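Local structure of putative acetamidase/formamidase (Yersinia enterocolitica subsp. palearctica serotype O:3, 5UBU) at residues V104-M109 with S239-K244; V56-R61 with L216-A221; M4-E9 with G202-L207. The protein probably hydrolyses carbon-nitrogen bonds of linear amides, such as acetamide or formamide, and binds two sodium ions in this crystal structure. One frame throughout, in Å; residues are numbered along the deposited sequence.

How the contacts relate
Strands 55-59, 239-248, 101-111 and 203-208 lie next to one another, in that order, in one large sheet, and each contact has at least one segment in it. Contact 1 joins the middle two strands. Contact 2, its centre about 8 Å from that of contact 1, connects strand 55-59 with strand 214-222 of a second sheet and reaches the sodium site. Contact 3, about 12 Å from contact 1 and 19 Å from contact 2 between centres, lays the N-terminal segment on strand 203-208. Along the chain the first members 4-9, 56-61 and 104-109 all precede 202-207, 216-221 and 239-244, so that early and late segments are paired in the same order in one fold.

Contact 1. Residues V104-M109 with S239-K244; sequences VYIESM and SITTIK
Ile106 and Ile243 face each other across an antiparallel strand pair, and on their side of the sheet the contact is compact. Ile243 CG2 is shared by two neighbours: it lies 4.2 Å from Ile106 CG1 and 4.1 Å from Val104 CG1, meeting each branch at a slant. Farther along the same face, the selenomethionine Met109 and Thr241 run side by side in the same direction. The bend of Met109 at chi3 (69°) folds its methyl back, bringing CE to 3.7 Å from Thr241 OG1. That hydroxyl is also hydrogen-bonded to Ser239 OG at 2.8 Å, and Ser239 OG in turn bonds to Thr60. Ile170 and Leu173 of strand 169-175, with Ile218 and Ala221 of strand 214-222, close over this buried layer.

The other face is more open to solvent at Tyr105, Glu107, Ser108 and Lys244, although Thr242 among them is buried. Lys244 CB approaches the edge of the Tyr105 ring near its plane, 4.2 Å from CD2, while its chain, bent at chi2, carries NZ off from strand 104-109. Glu107 stretches its extended chain over Thr242 O until OE2 stands 3.6 Å from Thr242 CG2; its carboxylate forms a salt bridge with Arg55 and does not touch Lys244 NZ. Ser108 OG lies beside Thr242 CB.

Tyr105 and Lys244 exchange two backbone hydrogen bonds, after which the register slips by one residue. Glu107 N donates to Thr242 O (2.9 Å), whereas Thr242 N donates to Ser108 O (3.0 Å). Two residues of one strand therefore stand opposite a single residue of the other, with Glu107 in a near-helical backbone conformation (phi -85°, psi -48°): a classic beta bulge between two antiparallel strands of a mixed sheet.

Contact 2. Residues V56-R61 with L216-A221; sequences VIVDTR and LFIGDA. With NA (sodium ion), chain G; NA (sodium ion), chain H.
Val58 and Ile218 supply the apolar part of this buried contact. Ile218 CG2 fits against the fork of the valine, 4.0 Å from both Val58 CG1 and Val58 CG2, and the two side chains meet at a slant. The isoleucine has CG1 anti to its nitrogen (chi1 -171°), which turns CG2 to the valine. Next to this pair, Thr60 OG1 lies 4.0 Å from Ala221 CB, and Thr60 CG2 is turned toward the backbone of Gly219.

Polar links between the segments run through water, since no direct hydrogen bond joins them. One water lies 2.7 Å from Thr60 OG1 and accepts from Ala221 N at 3.2 Å; it also gives a weak bond to Arg61 O. The threonine hydroxyl has a further partner in Ser239 OG. A second water accepts from Asp220 N at 3.0 Å and reaches toward the same Arg61 O, so this carbonyl is approached by both waters. The Arg61 side chain leads away to salt bridges with Glu30 and Glu65.

Metal coordination involves Asp220, whose CB is directed away from 56-61. Its carboxylate bridges two sodium ions. Asp220 OD1 binds the first at 2.3 Å, with OD2 a longer ligand of that ion, while Asp220 OD2 binds the second at 2.2 Å. His222 and Glu236 help complete the first site; Asn193, Asp195 and a water help complete the second.

Strand 55-59 is bonded to 239-248 on one side and to 25-28 on the other, whereas 214-222 runs between strands 87-93 and 169-175. The contact thus joins two sheets, with Asn88 touching Val58 and Thr60 and Ile170 touching Ile218.

Contact 3. Residues M4-E9 with G202-L207; sequences MKWLEE and GSITYL
Trp6 reaches Gly202 and Ile204 with the far rim of its indole. From CB, which points toward the strand, the side chain turns at chi1 of 69° to set CG between the backbone nitrogen and the carbonyl carbon, and the six-membered ring is carried across to the strand. There CZ2 lies 3.3 Å from Gly202 O. At the next atom, CH2 meets Ile204 CD1 at 3.7 Å, and CZ3 approaches the same methyl at 3.9 Å. Both the carbonyl oxygen and the methyl come in obliquely to the ring, and the side chains of Trp6 and Ile204 overlap alongside, running in opposite senses.

Leu7 completes the apolar cluster. Its CD2 rests over one face of the indole, displaced to the border of the ring, and also lies 3.8 Å from Ile204 CD1, so the isoleucine tip touches both residues. The selenomethionine Met4 is poorly ordered, and the position of its CE near Gly202 is doubtful.

Residues 5-8 have helical backbone angles, and bonds from Glu8 N to Lys5 O and from Glu9 N to Trp6 O close two overlapping turns just before helix 11-15. Trp6 also touches Ala261 and Lys327, while Ile204 packs on Tyr105 and Met12. The arrangement is that of an N-terminal loop with helical backbone angles laid against strand 203-208 of the large sheet, its tryptophan and leucine gathered round one isoleucine of that strand.

Contact 1. Residues V104-M109 with S239-K244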
loop_
_atom_site.group_PDB
_atom_site.type_symbol
_atom_site.label_atom_id
_atom_site.label_comp_id
_atom_site.label_asym_id
_atom_site.label_seq_id
_atom_site.Cartn_x
_atom_site.Cartn_y
_atom_site.Cartn_z
ATOM N N VAL B 104 6.970 -15.321 27.129
ATOM C CA VAL B 104 5.889 -14.886 28.009
ATOM C C VAL B 104 4.693 -15.808 27.852
ATOM O O VAL B 104 3.996 -15.771 26.837
ATOM C CB VAL B 104 5.455 -13.435 27.705
ATOM C CG1 VAL B 104 4.349 -12.998 28.661
ATOM C CG2 VAL B 104 6.646 -12.492 27.798
ATOM N N TYR B 105 4.466 -16.647 28.855
ATOM C CA TYR B 105 3.333 -17.562 28.849
ATOM C C TYR B 105 2.201 -16.955 29.659
ATOM O O TYR B 105 2.363 -16.691 30.834
ATOM C CB TYR B 105 3.722 -18.945 29.396
ATOM C CG TYR B 105 2.535 -19.843 29.626
ATOM C CD1 TYR B 105 1.724 -20.230 28.568
ATOM C CD2 TYR B 105 2.233 -20.332 30.896
ATOM C CE1 TYR B 105 0.613 -21.042 28.765
ATOM C CE2 TYR B 105 1.129 -21.159 31.101
ATOM C CZ TYR B 105 0.325 -21.505 30.029
ATOM O OH TYR B 105 -0.769 -22.312 30.204
ATOM N N ILE B 106 1.060 -16.720 29.019
ATOM C CA ILE B 106 -0.095 -16.149 29.707
ATOM C C ILE B 106 -0.899 -17.307 30.306
ATOM O O ILE B 106 -1.361 -18.186 29.578
ATOM C CB ILE B 106 -0.962 -15.310 28.751
ATOM C CG1 ILE B 106 -0.109 -14.209 28.091
ATOM C CG2 ILE B 106 -2.137 -14.704 29.509
ATOM C CD1 ILE B 106 -0.831 -13.415 27.018
ATOM N N GLU B 107 -1.044 -17.318 31.628
ATOM C CA GLU B 107 -1.780 -18.387 32.294
ATOM C C GLU B 107 -3.262 -18.118 32.327
ATOM O O GLU B 107 -4.068 -19.004 32.022
ATOM C CB GLU B 107 -1.331 -18.564 33.747
ATOM C CG GLU B 107 0.106 -19.002 33.954
ATOM C CD GLU B 107 0.417 -19.252 35.411
ATOM O OE1 GLU B 107 1.603 -19.485 35.745
ATOM O OE2 GLU B 107 -0.523 -19.197 36.235
ATOM N N SER B 108 -3.607 -16.895 32.727
ATOM C CA SER B 108 -4.990 -16.491 32.876
ATOM C C SER B 108 -5.189 -14.982 32.819
ATOM O O SER B 108 -4.253 -14.203 33.033
ATOM C CB SER B 108 -5.504 -17.004 34.219
ATOM O OG SER B 108 -4.703 -16.513 35.278
HETATM N N MSE B 109 -6.431 -14.591 32.536
HETATM C CA MSE B 109 -6.824 -13.191 32.435
HETATM C C MSE B 109 -8.232 -13.077 32.948
HETATM O O MSE B 109 -9.149 -13.691 32.400
HETATM C CB MSE B 109 -6.754 -12.736 30.982
HETATM C CG MSE B 109 -5.321 -12.627 30.483
HETATM SE SE MSE B 109 -5.316 -11.937 28.642
HETATM C CE MSE B 109 -5.929 -10.105 29.007
ATOM N N SER B 239 -7.658 -5.637 33.731
ATOM C CA SER B 239 -7.559 -7.065 34.058
ATOM C C SER B 239 -6.512 -7.457 35.074
ATOM O O SER B 239 -5.640 -6.669 35.431
ATOM C CB SER B 239 -7.197 -7.850 32.794
ATOM O OG SER B 239 -5.837 -7.627 32.430
ATOM N N ILE B 240 -6.627 -8.713 35.506
ATOM C CA ILE B 240 -5.687 -9.354 36.402
ATOM C C ILE B 240 -5.082 -10.408 35.486
ATOM O O ILE B 240 -5.643 -11.494 35.320
ATOM C CB ILE B 240 -6.354 -10.013 37.628
ATOM C CG1 ILE B 240 -7.125 -8.968 38.446
ATOM C CG2 ILE B 240 -5.296 -10.692 38.495
ATOM C CD1 ILE B 240 -7.855 -9.518 39.651
ATOM N N THR B 241 -3.969 -10.058 34.851
ATOM C CA THR B 241 -3.275 -10.944 33.918
ATOM C C THR B 241 -2.110 -11.603 34.621
ATOM O O THR B 241 -1.229 -10.914 35.130
ATOM C CB THR B 241 -2.754 -10.162 32.695
ATOM O OG1 THR B 241 -3.864 -9.583 31.996
ATOM C CG2 THR B 241 -1.982 -11.065 31.757
ATOM N N THR B 242 -2.118 -12.935 34.649
ATOM C CA THR B 242 -1.053 -13.708 35.268
ATOM C C THR B 242 -0.190 -14.318 34.175
ATOM O O THR B 242 -0.694 -15.030 33.309
ATOM C CB THR B 242 -1.609 -14.811 36.191
ATOM O OG1 THR B 242 -2.364 -14.211 37.245
ATOM C CG2 THR B 242 -0.477 -15.623 36.825
ATOM N N ILE B 243 1.110 -14.036 34.229
ATOM C CA ILE B 243 2.066 -14.536 33.241
ATOM C C ILE B 243 3.248 -15.255 33.882
ATOM O O ILE B 243 3.532 -15.066 35.071
ATOM C CB ILE B 243 2.628 -13.382 32.374
ATOM C CG1 ILE B 243 3.368 -12.346 33.233
ATOM C CG2 ILE B 243 1.508 -12.704 31.605
ATOM C CD1 ILE B 243 3.964 -11.201 32.445
ATOM N N LYS B 244 3.911 -16.095 33.088
ATOM C CA LYS B 244 5.111 -16.811 33.520
ATOM C C LYS B 244 6.141 -16.349 32.484
ATOM O O LYS B 244 5.951 -16.533 31.283
ATOM C CB LYS B 244 4.930 -18.339 33.476
ATOM C CG LYS B 244 5.739 -19.140 34.492
ATOM C CD LYS B 244 6.221 -20.511 34.027
ATOM C CE LYS B 244 6.652 -21.410 35.185
ATOM N NZ LYS B 244 7.566 -22.499 34.743
#

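Contact 2. Residues V56-R61 with L216-A221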
loop_
_atom_site.group_PDB
_atom_site.type_symbol
_atom_site.label_atom_id
_atom_site.label_comp_id
_atom_site.label_asym_id
_atom_site.label_seq_id
_atom_site.Cartn_x
_atom_site.Cartn_y
_atom_site.Cartn_z
ATOM N N VAL B 56 4.230 -13.444 37.337
ATOM C CA VAL B 56 3.872 -12.063 37.640
ATOM C C VAL B 56 2.365 -11.903 37.466
ATOM O O VAL B 56 1.815 -12.288 36.441
ATOM C CB VAL B 56 4.595 -11.047 36.732
ATOM C CG1 VAL B 56 4.234 -9.616 37.125
ATOM C CG2 VAL B 56 6.097 -11.237 36.818
ATOM N N ILE B 57 1.708 -11.356 38.484
ATOM C CA ILE B 57 0.277 -11.104 38.466
ATOM C C ILE B 57 0.153 -9.604 38.228
ATOM O O ILE B 57 0.391 -8.804 39.138
ATOM C CB ILE B 57 -0.388 -11.501 39.801
ATOM C CG1 ILE B 57 -0.118 -12.982 40.111
ATOM C CG2 ILE B 57 -1.889 -11.199 39.750
ATOM C CD1 ILE B 57 -0.678 -13.456 41.444
ATOM N N VAL B 58 -0.220 -9.229 37.011
ATOM C CA VAL B 58 -0.327 -7.822 36.630
ATOM C C VAL B 58 -1.747 -7.253 36.702
ATOM O O VAL B 58 -2.667 -7.819 36.129
ATOM C CB VAL B 58 0.156 -7.614 35.176
ATOM C CG1 VAL B 58 0.199 -6.126 34.848
ATOM C CG2 VAL B 58 1.533 -8.222 34.975
ATOM N N ASP B 59 -1.901 -6.124 37.399
ATOM C CA ASP B 59 -3.170 -5.409 37.501
ATOM C C ASP B 59 -3.150 -4.342 36.400
ATOM O O ASP B 59 -2.780 -3.194 36.639
ATOM C CB ASP B 59 -3.338 -4.750 38.876
ATOM C CG ASP B 59 -3.515 -5.764 40.014
ATOM O OD1 ASP B 59 -3.788 -6.954 39.738
ATOM O OD2 ASP B 59 -3.412 -5.356 41.195
ATOM N N THR B 60 -3.539 -4.728 35.189
ATOM C CA THR B 60 -3.528 -3.807 34.046
ATOM C C THR B 60 -4.670 -2.797 34.054
ATOM O O THR B 60 -5.702 -3.018 34.671
ATOM C CB THR B 60 -3.624 -4.561 32.697
ATOM O OG1 THR B 60 -4.908 -5.182 32.568
ATOM C CG2 THR B 60 -2.534 -5.605 32.566
ATOM N N ARG B 61 -4.455 -1.691 33.355
ATOM C CA ARG B 61 -5.449 -0.645 33.184
ATOM C C ARG B 61 -5.945 -0.714 31.741
ATOM O O ARG B 61 -5.229 -1.184 30.859
ATOM C CB ARG B 61 -4.862 0.733 33.490
ATOM C CG ARG B 61 -4.650 0.968 34.965
ATOM C CD ARG B 61 -4.140 2.382 35.236
ATOM N NE ARG B 61 -4.072 2.649 36.677
ATOM C CZ ARG B 61 -3.598 3.767 37.229
ATOM N NH1 ARG B 61 -3.582 3.896 38.549
ATOM N NH2 ARG B 61 -3.127 4.754 36.474
ATOM N N LEU B 216 10.427 -5.887 29.814
ATOM C CA LEU B 216 9.117 -6.361 29.377
ATOM C C LEU B 216 8.004 -5.396 29.770
ATOM O O LEU B 216 7.927 -4.963 30.918
ATOM C CB LEU B 216 8.819 -7.736 29.987
ATOM C CG LEU B 216 7.459 -8.390 29.681
ATOM C CD1 LEU B 216 7.279 -8.636 28.191
ATOM C CD2 LEU B 216 7.347 -9.692 30.470
ATOM N N PHE B 217 7.151 -5.076 28.802
ATOM C CA PHE B 217 6.002 -4.201 29.006
ATOM C C PHE B 217 4.740 -4.966 28.632
ATOM O O PHE B 217 4.741 -5.757 27.681
ATOM C CB PHE B 217 6.091 -2.955 28.128
ATOM C CG PHE B 217 7.213 -2.030 28.478
ATOM C CD1 PHE B 217 8.475 -2.216 27.945
ATOM C CD2 PHE B 217 6.987 -0.937 29.312
ATOM C CE1 PHE B 217 9.507 -1.338 28.248
ATOM C CE2 PHE B 217 8.007 -0.057 29.625
ATOM C CZ PHE B 217 9.272 -0.246 29.083
ATOM N N ILE B 218 3.663 -4.725 29.366
ATOM C CA ILE B 218 2.388 -5.406 29.099
ATOM C C ILE B 218 1.225 -4.447 29.347
ATOM O O ILE B 218 1.351 -3.481 30.100
ATOM C CB ILE B 218 2.269 -6.705 29.945
ATOM C CG1 ILE B 218 1.056 -7.533 29.530
ATOM C CG2 ILE B 218 2.232 -6.387 31.445
ATOM C CD1 ILE B 218 0.972 -8.872 30.231
ATOM N N GLY B 219 0.104 -4.690 28.679
ATOM C CA GLY B 219 -1.087 -3.848 28.853
ATOM C C GLY B 219 -2.135 -4.049 27.793
ATOM O O GLY B 219 -2.038 -4.970 26.993
ATOM N N ASP B 220 -3.150 -3.188 27.813
ATOM C CA ASP B 220 -4.237 -3.212 26.828
ATOM C C ASP B 220 -4.905 -4.591 26.705
ATOM O O ASP B 220 -4.836 -5.249 25.670
ATOM C CB ASP B 220 -3.697 -2.711 25.474
ATOM C CG ASP B 220 -4.776 -2.582 24.394
ATOM O OD1 ASP B 220 -5.968 -2.317 24.685
ATOM O OD2 ASP B 220 -4.389 -2.716 23.226
ATOM N N ALA B 221 -5.546 -5.022 27.780
ATOM C CA ALA B 221 -6.244 -6.294 27.777
ATOM C C ALA B 221 -7.557 -6.146 26.999
ATOM O O ALA B 221 -8.214 -5.100 27.074
ATOM C CB ALA B 221 -6.524 -6.740 29.202
HETATM NA NA NA G . -7.149 -1.977 22.793
HETATM NA NA NA H . -4.480 -2.192 21.069
HETATM O O HOH W 1 -6.031 -3.676 30.603
HETATM O O HOH W 2 -3.327 -0.428 28.873
HETATM O O HOH W 3 -5.702 -0.396 19.129
#

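Contact 3. Residues M4-E9 with G202-L207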
loop_
_atom_site.group_PDB
_atom_site.type_symbol
_atom_site.label_atom_id
_atom_site.label_comp_id
_atom_site.label_asym_id
_atom_site.label_seq_id
_atom_site.Cartn_x
_atom_site.Cartn_y
_atom_site.Cartn_z
HETATM N N MSE B 4 -2.685 -29.345 29.378
HETATM C CA MSE B 4 -1.428 -28.571 29.338
HETATM C C MSE B 4 -0.235 -29.463 29.116
HETATM O O MSE B 4 0.856 -29.162 29.558
HETATM C CB MSE B 4 -1.286 -27.739 30.619
HETATM C CG MSE B 4 -2.337 -26.653 30.797
HETATM SE SE MSE B 4 -3.090 -26.020 29.080
HETATM C CE MSE B 4 -1.916 -24.510 28.666
ATOM N N LYS B 5 -0.449 -30.557 28.391
ATOM C CA LYS B 5 0.600 -31.520 28.078
ATOM C C LYS B 5 1.594 -30.981 27.024
ATOM O O LYS B 5 2.788 -31.268 27.053
ATOM C CB LYS B 5 -0.076 -32.781 27.513
ATOM C CG LYS B 5 0.800 -33.980 27.163
ATOM C CD LYS B 5 1.293 -34.742 28.401
ATOM C CE LYS B 5 1.902 -36.089 28.047
ATOM N NZ LYS B 5 2.409 -36.779 29.270
ATOM N N TRP B 6 1.060 -30.191 26.106
ATOM C CA TRP B 6 1.863 -29.653 25.004
ATOM C C TRP B 6 3.030 -28.787 25.494
ATOM O O TRP B 6 4.029 -28.663 24.793
ATOM C CB TRP B 6 0.984 -28.869 24.009
ATOM C CG TRP B 6 0.454 -27.587 24.564
ATOM C CD1 TRP B 6 -0.699 -27.411 25.268
ATOM C CD2 TRP B 6 1.069 -26.299 24.464
ATOM N NE1 TRP B 6 -0.841 -26.094 25.610
ATOM C CE2 TRP B 6 0.227 -25.385 25.130
ATOM C CE3 TRP B 6 2.247 -25.831 23.875
ATOM C CZ2 TRP B 6 0.517 -24.018 25.215
ATOM C CZ3 TRP B 6 2.542 -24.479 23.959
ATOM C CH2 TRP B 6 1.678 -23.587 24.629
ATOM N N LEU B 7 2.900 -28.188 26.681
ATOM C CA LEU B 7 3.979 -27.355 27.247
ATOM C C LEU B 7 5.319 -28.081 27.341
ATOM O O LEU B 7 6.362 -27.464 27.145
ATOM C CB LEU B 7 3.620 -26.812 28.633
ATOM C CG LEU B 7 2.605 -25.685 28.750
ATOM C CD1 LEU B 7 2.293 -25.395 30.208
ATOM C CD2 LEU B 7 3.129 -24.427 28.061
ATOM N N GLU B 8 5.283 -29.383 27.637
ATOM C CA GLU B 8 6.504 -30.184 27.743
ATOM C C GLU B 8 7.363 -30.105 26.472
ATOM O O GLU B 8 8.593 -30.122 26.550
ATOM C CB GLU B 8 6.155 -31.638 28.033
ATOM C CG GLU B 8 5.435 -31.879 29.346
ATOM C CD GLU B 8 5.051 -33.348 29.537
ATOM O OE1 GLU B 8 5.235 -34.157 28.595
ATOM O OE2 GLU B 8 4.519 -33.693 30.611
ATOM N N GLU B 9 6.703 -30.021 25.314
ATOM C CA GLU B 9 7.382 -29.909 24.023
ATOM C C GLU B 9 7.578 -28.461 23.565
ATOM O O GLU B 9 8.157 -28.235 22.510
ATOM C CB GLU B 9 6.609 -30.707 22.948
ATOM C CG GLU B 9 6.591 -32.225 23.193
ATOM C CD GLU B 9 7.982 -32.872 23.136
ATOM O OE1 GLU B 9 8.166 -33.962 23.732
ATOM O OE2 GLU B 9 8.886 -32.286 22.496
ATOM N N GLY B 202 -3.003 -19.610 27.474
ATOM C CA GLY B 202 -2.600 -20.793 26.719
ATOM C C GLY B 202 -1.634 -20.510 25.583
ATOM O O GLY B 202 -1.364 -21.400 24.779
ATOM N N SER B 203 -1.107 -19.281 25.516
ATOM C CA SER B 203 -0.158 -18.910 24.470
ATOM C C SER B 203 1.169 -18.499 25.094
ATOM O O SER B 203 1.207 -18.006 26.216
ATOM C CB SER B 203 -0.687 -17.740 23.638
ATOM O OG SER B 203 -0.665 -16.508 24.363
ATOM N N ILE B 204 2.246 -18.701 24.341
ATOM C CA ILE B 204 3.594 -18.333 24.754
ATOM C C ILE B 204 4.100 -17.410 23.668
ATOM O O ILE B 204 4.180 -17.821 22.521
ATOM C CB ILE B 204 4.544 -19.549 24.842
ATOM C CG1 ILE B 204 3.967 -20.635 25.755
ATOM C CG2 ILE B 204 5.916 -19.108 25.347
ATOM C CD1 ILE B 204 4.785 -21.922 25.785
ATOM N N THR B 205 4.427 -16.172 24.015
ATOM C CA THR B 205 4.938 -15.215 23.034
ATOM C C THR B 205 6.453 -15.068 23.231
ATOM O O THR B 205 6.927 -14.908 24.362
ATOM C CB THR B 205 4.245 -13.840 23.159
ATOM O OG1 THR B 205 2.837 -13.993 22.977
ATOM C CG2 THR B 205 4.764 -12.872 22.113
ATOM N N TYR B 206 7.196 -15.135 22.123
ATOM C CA TYR B 206 8.657 -15.009 22.130
ATOM C C TYR B 206 9.044 -13.639 21.588
ATOM O O TYR B 206 8.702 -13.309 20.464
ATOM C CB TYR B 206 9.281 -16.125 21.300
ATOM C CG TYR B 206 8.903 -17.503 21.805
ATOM C CD1 TYR B 206 9.434 -17.994 22.991
ATOM C CD2 TYR B 206 8.028 -18.317 21.098
ATOM C CE1 TYR B 206 9.094 -19.252 23.471
ATOM C CE2 TYR B 206 7.686 -19.579 21.567
ATOM C CZ TYR B 206 8.224 -20.041 22.758
ATOM O OH TYR B 206 7.904 -21.287 23.240
ATOM N N LEU B 207 9.748 -12.852 22.397
ATOM C CA LEU B 207 10.155 -11.489 22.035
ATOM C C LEU B 207 11.682 -11.338 22.030
ATOM O O LEU B 207 12.339 -11.728 22.991
ATOM C CB LEU B 207 9.561 -10.506 23.044
ATOM C CG LEU B 207 8.025 -10.466 23.106
ATOM C CD1 LEU B 207 7.528 -9.681 24.315
ATOM C CD2 LEU B 207 7.451 -9.881 21.820
#